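Local structure of glutathione S-transferase (Bombyx mori, 3AY8) at residues H8-G13 with I31-L36; P56-N61 with C73-K78; S106-I111 with Y164-S169; F140-L145 with S179-Q184; T148-A153 with K188-L193. The protein probably catalyses the conjugation of glutathione to electrophilic compounds, working as a homodimer. All coordinates share one frame; numbering follows the deposited sequence.

Contacts 1 and 2 belong to the thioredoxin-like N-terminal domain and reach the same sheet: contact 1 pairs its edge strand by backbone hydrogen bonds, whereas contact 2 ties another strand to a helix through an aspartate whose tyrosine partner also bonds the second subunit. Contacts 3, 4 and 5 lie in the helical C-terminal domain. Contact 3, the most central, is mostly apolar helix packing and touches contact 1 across the domain boundary at Gly13. Contacts 4 and 5 share helix 181-190: in contact 4 Asn142 accepts from its first turn and Asn182 bonds back, while contact 5 sets a tryptophan and a bridging water near residues 189-193. Contacts 2, 3 and 5 are largely buried, contacts 1 and 4 only partly.

Contact 1 of 5, residues H8-G13 with I31-L36; sequences HFPVSG and IEIVNL
Phe9 carries the tight side of this contact, its ring held between the two segments' own atoms. Leu36 N sits 3.8 Å above the centre of the Phe9 ring, and Leu36 CB makes a CH-pi contact over the same face, 27° off the ring normal; Val11 CB lies against the opposite face. With CG anti to the backbone N (chi1 -178°) the ring is laid against the chain at 34-36, where Phe9 CD1 comes within 3.2 Å of Val34 O. Behind it the backbones pair in parallel: His8 N donates to Glu32 O (2.9 Å) and Val34 N to His8 O (2.8 Å), while Ile33 CA adds a CA-H...O contact to His8 O. The other side is looser. There Ile33 is exposed, and its CD1 reaches Pro10 CG at 3.8 Å, with the two side chains about at right angles; Ile31 CG2 rests on His8 CB at 3.9 Å. This is the beta-alpha-beta start of the thioredoxin-like domain, with strand 30-33 at the edge of the sheet beside strand 5-8. Helix 13-25, which connects them, packs Leu19 on His8 and Ile31, while Val34 meets Tyr7, Leu42 and Val55, and Phe37 stands edge-to-face to Phe9.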
# COMPACT_ATOMS: atom_id res chain seq x y z
N HIS A 8 -12.84 2.07 15.18
CA HIS A 8 -13.06 0.90 14.32
C HIS A 8 -14.42 0.94 13.66
O HIS A 8 -15.44 1.25 14.30
CB HIS A 8 -12.89 -0.37 15.17
CG HIS A 8 -13.12 -1.66 14.43
ND1 HIS A 8 -13.96 -2.65 14.90
CD2 HIS A 8 -12.61 -2.12 13.26
CE1 HIS A 8 -13.95 -3.67 14.06
NE2 HIS A 8 -13.14 -3.37 13.06
N PHE A 9 -14.46 0.60 12.37
CA PHE A 9 -15.72 0.43 11.66
C PHE A 9 -15.77 -1.02 11.17
O PHE A 9 -15.07 -1.35 10.20
CB PHE A 9 -15.81 1.43 10.49
CG PHE A 9 -17.12 1.37 9.70
CD1 PHE A 9 -18.33 1.13 10.33
CD2 PHE A 9 -17.11 1.61 8.33
CE1 PHE A 9 -19.54 1.11 9.60
CE2 PHE A 9 -18.30 1.60 7.59
CZ PHE A 9 -19.52 1.35 8.23
N PRO A 10 -16.58 -1.89 11.82
CA PRO A 10 -16.53 -3.32 11.53
C PRO A 10 -16.75 -3.68 10.06
O PRO A 10 -16.30 -4.71 9.61
CB PRO A 10 -17.64 -3.92 12.40
CG PRO A 10 -17.76 -2.95 13.55
CD PRO A 10 -17.52 -1.59 12.93
N VAL A 11 -17.42 -2.81 9.31
CA VAL A 11 -17.67 -3.06 7.89
C VAL A 11 -16.40 -2.99 7.04
O VAL A 11 -16.30 -3.67 6.00
CB VAL A 11 -18.72 -2.06 7.35
CG1 VAL A 11 -18.79 -2.06 5.81
CG2 VAL A 11 -20.10 -2.37 7.95
N SER A 12 -15.44 -2.17 7.47
CA SER A 12 -14.26 -1.87 6.68
C SER A 12 -13.22 -2.96 6.79
O SER A 12 -12.80 -3.31 7.89
CB SER A 12 -13.67 -0.52 7.10
OG SER A 12 -12.31 -0.46 6.80
N GLY A 13 -12.79 -3.49 5.64
CA GLY A 13 -11.69 -4.46 5.60
C GLY A 13 -10.43 -4.00 6.34
O GLY A 13 -9.94 -4.72 7.22
N ILE A 31 -12.29 -0.60 22.09
CA ILE A 31 -12.77 -0.49 20.73
C ILE A 31 -13.91 0.50 20.71
O ILE A 31 -14.97 0.26 21.31
CB ILE A 31 -13.23 -1.85 20.16
CG1 ILE A 31 -12.07 -2.86 20.14
CG2 ILE A 31 -13.83 -1.67 18.74
CD1 ILE A 31 -12.48 -4.26 19.81
N GLU A 32 -13.67 1.62 20.06
CA GLU A 32 -14.71 2.62 19.84
C GLU A 32 -15.27 2.43 18.43
O GLU A 32 -14.56 2.64 17.45
CB GLU A 32 -14.13 4.02 19.99
CG GLU A 32 -15.15 5.13 19.78
CD GLU A 32 -15.72 5.64 21.08
OE1 GLU A 32 -15.02 6.42 21.77
OE2 GLU A 32 -16.86 5.26 21.42
N ILE A 33 -16.54 2.01 18.34
CA ILE A 33 -17.19 1.79 17.06
C ILE A 33 -17.52 3.14 16.42
O ILE A 33 -18.11 4.01 17.05
CB ILE A 33 -18.47 0.91 17.20
CG1 ILE A 33 -18.13 -0.47 17.80
CG2 ILE A 33 -19.19 0.78 15.85
CD1 ILE A 33 -17.12 -1.32 16.95
N VAL A 34 -17.09 3.30 15.17
CA VAL A 34 -17.29 4.53 14.42
C VAL A 34 -18.10 4.16 13.18
O VAL A 34 -17.59 3.52 12.27
CB VAL A 34 -15.92 5.18 14.03
CG1 VAL A 34 -16.12 6.47 13.22
CG2 VAL A 34 -15.09 5.48 15.27
N ASN A 35 -19.37 4.54 13.17
CA ASN A 35 -20.23 4.26 12.03
C ASN A 35 -20.02 5.29 10.93
O ASN A 35 -20.59 6.38 10.96
CB ASN A 35 -21.71 4.20 12.46
CG ASN A 35 -22.63 3.77 11.34
OD1 ASN A 35 -22.23 3.72 10.17
ND2 ASN A 35 -23.87 3.46 11.68
N LEU A 36 -19.19 4.94 9.96
CA LEU A 36 -18.93 5.83 8.83
C LEU A 36 -20.15 6.01 7.90
O LEU A 36 -20.24 7.01 7.19
CB LEU A 36 -17.69 5.40 8.05
CG LEU A 36 -16.33 5.61 8.74
CD1 LEU A 36 -15.20 5.37 7.76
CD2 LEU A 36 -16.20 7.00 9.38

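Contact 2 of 5, residues P56-N61 with C73-K78; sequences PTLDDN and CYLADK
Asp60 OD2 is gripped by Tyr74 OH, Lys78 NZ and, from the end of the same helix, the hydroxyl of Tyr79. The bond donated by Tyr74 OH to Asp60 OD2 is very short, 2.5 Å, and the oxygen lies at the edge of the phenol ring, near its plane. Lys78 NZ adds a weak salt bridge to Asp60 OD2 at 3.3 Å. Asp60 holds CG anti to the backbone N (chi1 179°), which carries the carboxylate out from the strand to the helix. Two residues back along the strand, Leu58 CD2 packs on Tyr74 CD2 (3.7 Å) and Leu75 CD2 (3.8 Å). A phenylalanine in place of Tyr74 would probably leave Asp60 OD2 without its shortest bond and Gln91 of the second subunit without its acceptor. Strand 57-60 and the helical segment 73-78, part of helix 68-79, run within 31° of parallel in this thioredoxin-like domain; Phe63 of strand 63-66 meets the Tyr74 ring, and Leu75 turns to Ala22 and Ile25 of helix 13-25.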
# COMPACT_ATOMS: atom_id res chain seq x y z
N PRO A 56 -9.17 2.59 10.17
CA PRO A 56 -8.96 2.58 11.61
C PRO A 56 -7.99 3.66 12.08
O PRO A 56 -7.10 4.08 11.32
CB PRO A 56 -8.39 1.20 11.88
CG PRO A 56 -7.66 0.86 10.63
CD PRO A 56 -8.40 1.52 9.51
N THR A 57 -8.18 4.11 13.31
CA THR A 57 -7.24 5.02 13.97
C THR A 57 -6.93 4.43 15.34
O THR A 57 -7.84 4.04 16.08
CB THR A 57 -7.83 6.43 14.12
OG1 THR A 57 -7.97 7.04 12.83
CG2 THR A 57 -6.96 7.33 15.02
N LEU A 58 -5.64 4.32 15.64
CA LEU A 58 -5.18 3.88 16.93
C LEU A 58 -4.82 5.11 17.79
O LEU A 58 -4.13 6.01 17.32
CB LEU A 58 -3.96 2.97 16.77
CG LEU A 58 -3.40 2.27 18.01
CD1 LEU A 58 -4.27 1.08 18.44
CD2 LEU A 58 -1.97 1.84 17.76
N ASP A 59 -5.30 5.13 19.03
CA ASP A 59 -4.82 6.09 20.03
C ASP A 59 -4.09 5.32 21.13
O ASP A 59 -4.72 4.71 22.00
CB ASP A 59 -5.98 6.91 20.61
CG ASP A 59 -5.51 8.03 21.56
OD1 ASP A 59 -4.38 7.98 22.09
OD2 ASP A 59 -6.30 8.96 21.77
N ASP A 60 -2.77 5.32 21.05
CA ASP A 60 -1.93 4.70 22.06
C ASP A 60 -1.36 5.78 22.97
O ASP A 60 -0.28 6.33 22.70
CB ASP A 60 -0.78 3.92 21.41
CG ASP A 60 0.14 3.27 22.42
OD1 ASP A 60 -0.11 3.38 23.64
OD2 ASP A 60 1.13 2.65 22.01
N ASN A 61 -2.11 6.11 24.02
CA ASN A 61 -1.67 7.07 25.05
C ASN A 61 -1.33 8.42 24.40
O ASN A 61 -0.27 9.00 24.65
CB ASN A 61 -0.48 6.50 25.84
CG ASN A 61 -0.79 5.16 26.56
OD1 ASN A 61 -0.59 5.03 27.77
ND2 ASN A 61 -1.27 4.16 25.81
N CYS A 73 1.91 -3.29 12.30
CA CYS A 73 3.36 -3.38 12.53
C CYS A 73 3.76 -2.71 13.85
O CYS A 73 4.65 -3.19 14.55
CB CYS A 73 4.13 -2.73 11.37
SG CYS A 73 3.93 -3.57 9.78
N TYR A 74 3.12 -1.60 14.17
CA TYR A 74 3.40 -0.86 15.40
C TYR A 74 2.98 -1.69 16.63
O TYR A 74 3.77 -1.84 17.58
CB TYR A 74 2.67 0.47 15.39
CG TYR A 74 2.74 1.19 16.72
CD1 TYR A 74 3.92 1.82 17.13
CD2 TYR A 74 1.65 1.21 17.58
CE1 TYR A 74 4.00 2.46 18.35
CE2 TYR A 74 1.72 1.84 18.82
CZ TYR A 74 2.89 2.46 19.19
OH TYR A 74 2.98 3.11 20.40
N LEU A 75 1.76 -2.22 16.60
CA LEU A 75 1.27 -3.11 17.65
C LEU A 75 2.14 -4.36 17.83
O LEU A 75 2.43 -4.76 18.97
CB LEU A 75 -0.19 -3.52 17.38
CG LEU A 75 -1.25 -2.43 17.44
CD1 LEU A 75 -2.63 -3.02 17.17
CD2 LEU A 75 -1.24 -1.76 18.81
N ALA A 76 2.54 -4.98 16.72
CA ALA A 76 3.35 -6.19 16.80
C ALA A 76 4.71 -5.93 17.47
O ALA A 76 5.12 -6.69 18.36
CB ALA A 76 3.52 -6.82 15.44
N ASP A 77 5.40 -4.86 17.07
CA ASP A 77 6.70 -4.50 17.66
C ASP A 77 6.56 -3.95 19.09
O ASP A 77 7.38 -4.26 19.95
CB ASP A 77 7.47 -3.51 16.77
CG ASP A 77 8.25 -4.19 15.64
OD1 ASP A 77 8.41 -5.43 15.67
OD2 ASP A 77 8.74 -3.49 14.72
N LYS A 78 5.54 -3.14 19.35
CA LYS A 78 5.39 -2.53 20.67
C LYS A 78 4.88 -3.51 21.75
O LYS A 78 5.39 -3.51 22.87
CB LYS A 78 4.51 -1.27 20.60
CG LYS A 78 4.38 -0.50 21.91
CD LYS A 78 5.39 0.62 22.05
CE LYS A 78 5.28 1.30 23.41
NZ LYS A 78 4.04 2.15 23.54

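Contact 3 of 5, residues S106-I111 with Y164-S169; sequences SLYVKI and YASMSS
Ser166 stands where segments 106-111 and 164-169, on two helices of the GST C-terminal helical domain, come nearest: its CA lies 5.7 Å from Tyr108 CA, and the segment axes cross at 27°. Three residues of helix 90-120 surround it. Leu107 CD2 rests on Ser166 CB at 3.8 Å, Tyr108 CB lies 3.6 Å from Ser166 OG, and Ile111 CD1 presses on the backbone, 3.3 Å from Ser166 O. Beside this, Leu107 CD1 touches Met167 SD at 3.9 Å, the two side chains about at right angles. The methionine points its CB away from the other helix, yet the turn at chi2 (-53°) sets the sulfur beside Leu107.

In the next shell, Ser166 OG is bonded to Asp103, one turn before Leu107 on helix 90-120, a polar tie that pins the hydroxyl beside the apolar groups; its bond to Ser162 O is weak. Leu138 of helix 128-147 packs on both Leu107 and Met167. Arg16 of helix 13-25, from the N-terminal domain, reaches Ala165 O and Ser169 OG. That serine hydroxyl in turn donates to the carbonyl of the preceding turn, Ser169 OG to Ala165 O at 2.6 Å, in the carbonyl plane.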
# COMPACT_ATOMS: atom_id res chain seq x y z
N SER A 106 -2.46 -3.64 -4.23
CA SER A 106 -3.06 -4.49 -5.28
C SER A 106 -4.39 -5.09 -4.83
O SER A 106 -5.41 -4.91 -5.49
CB SER A 106 -2.11 -5.63 -5.69
OG SER A 106 -0.93 -5.12 -6.26
N LEU A 107 -4.37 -5.81 -3.71
CA LEU A 107 -5.53 -6.58 -3.31
C LEU A 107 -6.71 -5.71 -2.90
O LEU A 107 -7.76 -5.75 -3.54
CB LEU A 107 -5.18 -7.62 -2.24
CG LEU A 107 -6.29 -8.56 -1.72
CD1 LEU A 107 -6.99 -9.34 -2.84
CD2 LEU A 107 -5.73 -9.51 -0.70
N TYR A 108 -6.56 -4.95 -1.83
CA TYR A 108 -7.72 -4.21 -1.33
C TYR A 108 -8.12 -3.10 -2.29
O TYR A 108 -9.30 -2.76 -2.38
CB TYR A 108 -7.55 -3.68 0.10
CG TYR A 108 -8.91 -3.21 0.62
CD1 TYR A 108 -9.91 -4.14 0.91
CD2 TYR A 108 -9.22 -1.84 0.71
CE1 TYR A 108 -11.17 -3.74 1.34
CE2 TYR A 108 -10.50 -1.42 1.14
CZ TYR A 108 -11.46 -2.39 1.45
OH TYR A 108 -12.72 -2.03 1.87
N VAL A 109 -7.14 -2.55 -2.99
CA VAL A 109 -7.36 -1.55 -4.03
C VAL A 109 -8.35 -2.05 -5.10
O VAL A 109 -9.24 -1.31 -5.52
CB VAL A 109 -6.00 -1.16 -4.70
CG1 VAL A 109 -6.20 -0.54 -6.09
CG2 VAL A 109 -5.24 -0.23 -3.80
N LYS A 110 -8.19 -3.30 -5.52
CA LYS A 110 -9.02 -3.87 -6.58
C LYS A 110 -10.39 -4.35 -6.07
O LYS A 110 -11.37 -4.33 -6.82
CB LYS A 110 -8.26 -5.00 -7.28
CG LYS A 110 -7.13 -4.47 -8.16
CD LYS A 110 -6.30 -5.61 -8.75
CE LYS A 110 -4.97 -5.06 -9.33
NZ LYS A 110 -4.36 -6.11 -10.19
N ILE A 111 -10.45 -4.76 -4.81
CA ILE A 111 -11.73 -5.03 -4.15
C ILE A 111 -12.52 -3.72 -4.05
O ILE A 111 -13.69 -3.64 -4.42
CB ILE A 111 -11.50 -5.66 -2.75
CG1 ILE A 111 -10.89 -7.07 -2.91
CG2 ILE A 111 -12.81 -5.70 -1.94
CD1 ILE A 111 -10.32 -7.73 -1.58
N TYR A 164 -6.34 -11.61 5.08
CA TYR A 164 -7.60 -12.23 5.47
C TYR A 164 -8.75 -11.21 5.57
O TYR A 164 -9.86 -11.46 5.08
CB TYR A 164 -7.42 -13.05 6.76
CG TYR A 164 -8.69 -13.60 7.37
CD1 TYR A 164 -9.65 -14.24 6.57
CD2 TYR A 164 -8.92 -13.53 8.75
CE1 TYR A 164 -10.82 -14.75 7.12
CE2 TYR A 164 -10.08 -14.05 9.32
CZ TYR A 164 -11.03 -14.65 8.49
OH TYR A 164 -12.18 -15.19 9.02
N ALA A 165 -8.49 -10.04 6.16
CA ALA A 165 -9.51 -8.99 6.24
C ALA A 165 -9.97 -8.57 4.84
O ALA A 165 -11.18 -8.38 4.60
CB ALA A 165 -8.99 -7.78 7.03
N SER A 166 -9.02 -8.44 3.93
CA SER A 166 -9.33 -8.10 2.54
C SER A 166 -10.14 -9.22 1.84
O SER A 166 -11.23 -8.97 1.31
CB SER A 166 -8.04 -7.82 1.76
OG SER A 166 -7.44 -6.61 2.20
N MET A 167 -9.59 -10.43 1.86
CA MET A 167 -10.21 -11.59 1.19
C MET A 167 -11.60 -11.92 1.73
O MET A 167 -12.50 -12.24 0.96
CB MET A 167 -9.31 -12.84 1.30
CG MET A 167 -8.13 -12.85 0.36
SD MET A 167 -8.60 -12.58 -1.37
CE MET A 167 -9.82 -13.88 -1.68
N SER A 168 -11.78 -11.84 3.04
CA SER A 168 -13.10 -12.10 3.64
C SER A 168 -14.14 -11.09 3.14
O SER A 168 -15.32 -11.44 2.98
CB SER A 168 -13.02 -12.14 5.17
OG SER A 168 -12.60 -10.89 5.70
N SER A 169 -13.70 -9.87 2.85
CA SER A 169 -14.56 -8.82 2.31
C SER A 169 -15.15 -9.18 0.93
O SER A 169 -16.37 -9.13 0.74
CB SER A 169 -13.79 -7.51 2.21
OG SER A 169 -13.20 -7.18 3.47

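Contact 4 of 5, residues F140-L145 with S179-Q184; sequences FLNQFL and SFPNIQ
Asn142 and Asn182 mark the closest backbone approach, their CA atoms 5.3 Å apart, where the later part of helix 128-147 passes the first turn of helix 181-190. The two asparagines trade bonds in both directions. Asn142 OD1 accepts Asn182 N at 2.9 Å, the donor nearly in line with the C=O bond although the angle at the hydrogen is only 130°, and also takes a weak bond from Ile183 N. In return Asn182 ND2 donates to Asn142 O at 3.0 Å, with that oxygen close to the plane of the Asn182 amide; the same nitrogen has its strongest partner in Glu146 OE1, on helix 128-147. The side chains meet about at right angles, yet their amide planes are only 17° apart. Chi1 of Asn142, -176°, sets CG opposite the backbone N and so aims OD1 at the start of the other helix.

This is the packing of two helices of the GST C-terminal domain, with Phe180 at the N-cap position of the second. The amides of a first helical turn have no carbonyl of their own helix to bond. With an alanine in place of Asn142, Asn182 N would probably lose its acceptor and a gap would open beside Phe180 CB, which now lies 3.4 Å from Asn142 OD1. Leu141 CD2 meets Ile183 CD1 (4.0 Å), and Leu145 CB touches Asn182 CB at 3.7 Å.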
# COMPACT_ATOMS: atom_id res chain seq x y z
N PHE A 140 -1.82 -14.24 -8.14
CA PHE A 140 -0.56 -13.98 -7.46
C PHE A 140 -0.61 -14.45 -6.01
O PHE A 140 0.31 -15.11 -5.55
CB PHE A 140 -0.25 -12.49 -7.50
CG PHE A 140 0.84 -12.12 -8.45
CD1 PHE A 140 2.11 -11.79 -7.98
CD2 PHE A 140 0.60 -12.08 -9.83
CE1 PHE A 140 3.13 -11.43 -8.86
CE2 PHE A 140 1.62 -11.72 -10.72
CZ PHE A 140 2.88 -11.39 -10.23
N LEU A 141 -1.69 -14.11 -5.32
CA LEU A 141 -1.89 -14.56 -3.94
C LEU A 141 -1.91 -16.09 -3.90
O LEU A 141 -1.32 -16.70 -3.02
CB LEU A 141 -3.20 -14.01 -3.35
CG LEU A 141 -3.57 -14.49 -1.93
CD1 LEU A 141 -2.41 -14.26 -0.89
CD2 LEU A 141 -4.88 -13.84 -1.45
N ASN A 142 -2.61 -16.70 -4.85
CA ASN A 142 -2.68 -18.15 -4.93
C ASN A 142 -1.28 -18.79 -5.04
O ASN A 142 -1.04 -19.84 -4.46
CB ASN A 142 -3.58 -18.59 -6.08
CG ASN A 142 -3.76 -20.10 -6.13
OD1 ASN A 142 -4.33 -20.70 -5.22
ND2 ASN A 142 -3.28 -20.72 -7.19
N GLN A 143 -0.39 -18.12 -5.77
CA GLN A 143 1.02 -18.54 -5.89
C GLN A 143 1.83 -18.36 -4.59
O GLN A 143 2.58 -19.27 -4.22
CB GLN A 143 1.74 -17.85 -7.06
CG GLN A 143 1.28 -18.34 -8.44
CD GLN A 143 1.27 -19.87 -8.55
OE1 GLN A 143 2.28 -20.53 -8.34
NE2 GLN A 143 0.11 -20.43 -8.87
N PHE A 144 1.66 -17.23 -3.91
CA PHE A 144 2.30 -17.05 -2.58
C PHE A 144 2.02 -18.27 -1.71
O PHE A 144 2.92 -18.80 -1.05
CB PHE A 144 1.76 -15.81 -1.82
CG PHE A 144 1.95 -14.50 -2.54
CD1 PHE A 144 2.95 -14.33 -3.50
CD2 PHE A 144 1.15 -13.41 -2.21
CE1 PHE A 144 3.11 -13.09 -4.16
CE2 PHE A 144 1.31 -12.19 -2.84
CZ PHE A 144 2.27 -12.03 -3.82
N LEU A 145 0.78 -18.73 -1.74
CA LEU A 145 0.30 -19.81 -0.88
C LEU A 145 0.60 -21.22 -1.43
O LEU A 145 0.18 -22.21 -0.84
CB LEU A 145 -1.20 -19.63 -0.62
CG LEU A 145 -1.57 -18.41 0.22
CD1 LEU A 145 -3.04 -18.08 0.05
CD2 LEU A 145 -1.21 -18.62 1.70
N SER A 179 -10.72 -21.41 -9.05
CA SER A 179 -9.45 -21.42 -9.77
C SER A 179 -8.23 -21.30 -8.85
O SER A 179 -7.09 -21.44 -9.29
CB SER A 179 -9.42 -20.29 -10.80
OG SER A 179 -10.33 -20.51 -11.87
N PHE A 180 -8.46 -21.04 -7.56
CA PHE A 180 -7.36 -20.81 -6.63
C PHE A 180 -7.40 -21.72 -5.40
O PHE A 180 -7.77 -21.27 -4.31
CB PHE A 180 -7.28 -19.33 -6.23
CG PHE A 180 -7.46 -18.38 -7.38
CD1 PHE A 180 -6.54 -18.36 -8.43
CD2 PHE A 180 -8.54 -17.50 -7.41
CE1 PHE A 180 -6.70 -17.47 -9.50
CE2 PHE A 180 -8.71 -16.61 -8.47
CZ PHE A 180 -7.79 -16.60 -9.52
N PRO A 181 -7.02 -23.01 -5.57
CA PRO A 181 -7.13 -23.96 -4.47
C PRO A 181 -6.29 -23.58 -3.24
O PRO A 181 -6.67 -23.93 -2.12
CB PRO A 181 -6.64 -25.30 -5.08
CG PRO A 181 -5.94 -24.94 -6.35
CD PRO A 181 -6.57 -23.65 -6.83
N ASN A 182 -5.17 -22.89 -3.44
CA ASN A 182 -4.32 -22.48 -2.30
C ASN A 182 -4.96 -21.42 -1.40
O ASN A 182 -4.81 -21.47 -0.18
CB ASN A 182 -2.92 -22.04 -2.76
CG ASN A 182 -2.17 -23.16 -3.49
OD1 ASN A 182 -2.28 -24.33 -3.15
ND2 ASN A 182 -1.40 -22.78 -4.51
N ILE A 183 -5.68 -20.47 -2.01
CA ILE A 183 -6.51 -19.51 -1.26
C ILE A 183 -7.63 -20.24 -0.52
O ILE A 183 -7.92 -19.93 0.64
CB ILE A 183 -7.12 -18.39 -2.17
CG1 ILE A 183 -6.01 -17.63 -2.93
CG2 ILE A 183 -7.95 -17.40 -1.31
CD1 ILE A 183 -6.51 -16.53 -3.87
N GLN A 184 -8.28 -21.20 -1.19
CA GLN A 184 -9.34 -22.00 -0.55
C GLN A 184 -8.84 -22.70 0.71
O GLN A 184 -9.51 -22.69 1.73
CB GLN A 184 -9.93 -23.03 -1.53
CG GLN A 184 -10.71 -22.40 -2.67
CD GLN A 184 -11.29 -23.43 -3.61
OE1 GLN A 184 -10.57 -24.24 -4.19
NE2 GLN A 184 -12.60 -23.39 -3.79

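Contact 5 of 5, residues T148-A153 with K188-L193; sequences TKWVAA and KDCLLL
Lys149 reaches Asp189 with an extended chain that crosses the aspartate about at a right angle, and it is the methylene that touches: Lys149 CE lies 3.3 Å from Asp189 OD2. The ammonium, NZ, stays 4.3 Å from the same oxygen, too far for a salt bridge, though the opposite charges should still attract. A water makes the firmer tie here, donating to Lys149 O and to Asp189 OD2, 2.7 Å from each oxygen.

Thr148 OG1, which donates to Trp150 O at 2.6 Å, and the bond from Trp150 N to Ala153 O hold the backbone of the next residue. Trp150 carries the buried part. Its indole meets the 188-193 segment with the rim of the six-membered ring: Trp150 CH2 is 3.3 Å from Asp189 O, which lies near the ring plane, and 3.5 Å from Asp189 CB. The neighbouring corner, Trp150 CZ3, packs on Leu193 CD2 at 4.1 Å and on Cys190 SG at much the same distance.

Cys190 to Leu193 form a type I turn. The contact thus joins the loop between helices 128-147 and 158-173 to the 188-193 segment: Asp160 and Pro156 pack on Trp150, Tyr164 of helix 158-173 lies on Cys190 and Leu193, and Val151 turns toward Leu141 and Leu145 of helix 128-147.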
# COMPACT_ATOMS: atom_id res chain seq x y z
N THR A 148 4.29 -21.63 0.77
CA THR A 148 4.15 -21.75 2.23
C THR A 148 2.68 -21.91 2.64
O THR A 148 1.76 -21.54 1.89
CB THR A 148 4.74 -20.51 2.95
OG1 THR A 148 4.17 -19.31 2.41
CG2 THR A 148 6.26 -20.42 2.81
N LYS A 149 2.47 -22.46 3.84
CA LYS A 149 1.12 -22.66 4.39
C LYS A 149 0.34 -21.34 4.55
O LYS A 149 -0.85 -21.28 4.22
CB LYS A 149 1.18 -23.39 5.73
CG LYS A 149 -0.19 -23.83 6.24
CD LYS A 149 -0.11 -24.50 7.60
CE LYS A 149 -1.48 -24.99 8.05
NZ LYS A 149 -1.48 -25.39 9.49
N TRP A 150 1.01 -20.32 5.07
CA TRP A 150 0.45 -18.98 5.26
C TRP A 150 1.08 -18.02 4.24
O TRP A 150 1.96 -18.44 3.48
CB TRP A 150 0.68 -18.52 6.71
CG TRP A 150 0.06 -19.45 7.74
CD1 TRP A 150 0.65 -20.53 8.34
CD2 TRP A 150 -1.28 -19.39 8.26
NE1 TRP A 150 -0.23 -21.13 9.21
CE2 TRP A 150 -1.42 -20.46 9.18
CE3 TRP A 150 -2.38 -18.54 8.04
CZ2 TRP A 150 -2.61 -20.69 9.89
CZ3 TRP A 150 -3.56 -18.77 8.74
CH2 TRP A 150 -3.67 -19.84 9.65
N VAL A 151 0.62 -16.77 4.18
CA VAL A 151 1.01 -15.88 3.06
C VAL A 151 2.51 -15.54 3.01
O VAL A 151 3.05 -15.32 1.93
CB VAL A 151 0.20 -14.53 2.97
CG1 VAL A 151 -1.28 -14.77 2.72
CG2 VAL A 151 0.43 -13.66 4.18
N ALA A 152 3.16 -15.47 4.17
CA ALA A 152 4.52 -14.94 4.22
C ALA A 152 5.52 -15.87 4.89
O ALA A 152 6.69 -15.52 5.03
CB ALA A 152 4.54 -13.56 4.90
N ALA A 153 5.05 -17.05 5.31
CA ALA A 153 5.85 -18.00 6.07
C ALA A 153 5.04 -19.26 6.29
O ALA A 153 3.86 -19.33 5.91
CB ALA A 153 6.27 -17.40 7.43
N LYS A 188 -9.72 -21.33 5.04
CA LYS A 188 -10.17 -22.23 6.12
C LYS A 188 -9.21 -22.17 7.30
O LYS A 188 -9.64 -22.17 8.45
CB LYS A 188 -10.27 -23.67 5.64
CG LYS A 188 -11.23 -23.90 4.50
CD LYS A 188 -11.06 -25.33 4.00
CE LYS A 188 -11.99 -25.62 2.83
NZ LYS A 188 -11.46 -26.78 2.05
N ASP A 189 -7.91 -22.12 7.03
CA ASP A 189 -6.93 -21.93 8.11
C ASP A 189 -7.10 -20.59 8.83
O ASP A 189 -6.87 -20.50 10.04
CB ASP A 189 -5.50 -22.09 7.61
CG ASP A 189 -5.10 -23.54 7.43
OD1 ASP A 189 -5.69 -24.42 8.10
OD2 ASP A 189 -4.22 -23.81 6.59
N CYS A 190 -7.49 -19.55 8.08
CA CYS A 190 -7.75 -18.23 8.67
C CYS A 190 -8.86 -18.25 9.74
O CYS A 190 -8.85 -17.43 10.65
CB CYS A 190 -8.04 -17.18 7.60
SG CYS A 190 -6.57 -16.70 6.63
N LEU A 191 -9.81 -19.18 9.64
CA LEU A 191 -10.86 -19.34 10.67
C LEU A 191 -10.31 -19.69 12.05
O LEU A 191 -10.98 -19.47 13.05
CB LEU A 191 -11.92 -20.38 10.26
CG LEU A 191 -12.77 -19.99 9.04
CD1 LEU A 191 -13.49 -21.24 8.49
CD2 LEU A 191 -13.76 -18.89 9.40
N LEU A 192 -9.09 -20.21 12.09
CA LEU A 192 -8.41 -20.51 13.35
C LEU A 192 -7.76 -19.29 13.98
O LEU A 192 -7.37 -19.33 15.14
CB LEU A 192 -7.31 -21.56 13.13
CG LEU A 192 -7.54 -22.86 12.36
CD1 LEU A 192 -6.16 -23.43 12.04
CD2 LEU A 192 -8.35 -23.86 13.16
N LEU A 193 -7.60 -18.21 13.21
CA LEU A 193 -6.95 -16.99 13.73
C LEU A 193 -7.76 -16.37 14.87
O LEU A 193 -9.00 -16.41 14.84
CB LEU A 193 -6.73 -15.94 12.62
CG LEU A 193 -5.77 -16.23 11.47
CD1 LEU A 193 -5.94 -15.18 10.34
CD2 LEU A 193 -4.31 -16.30 11.94
O HOH W 1 -3.20 -22.57 4.43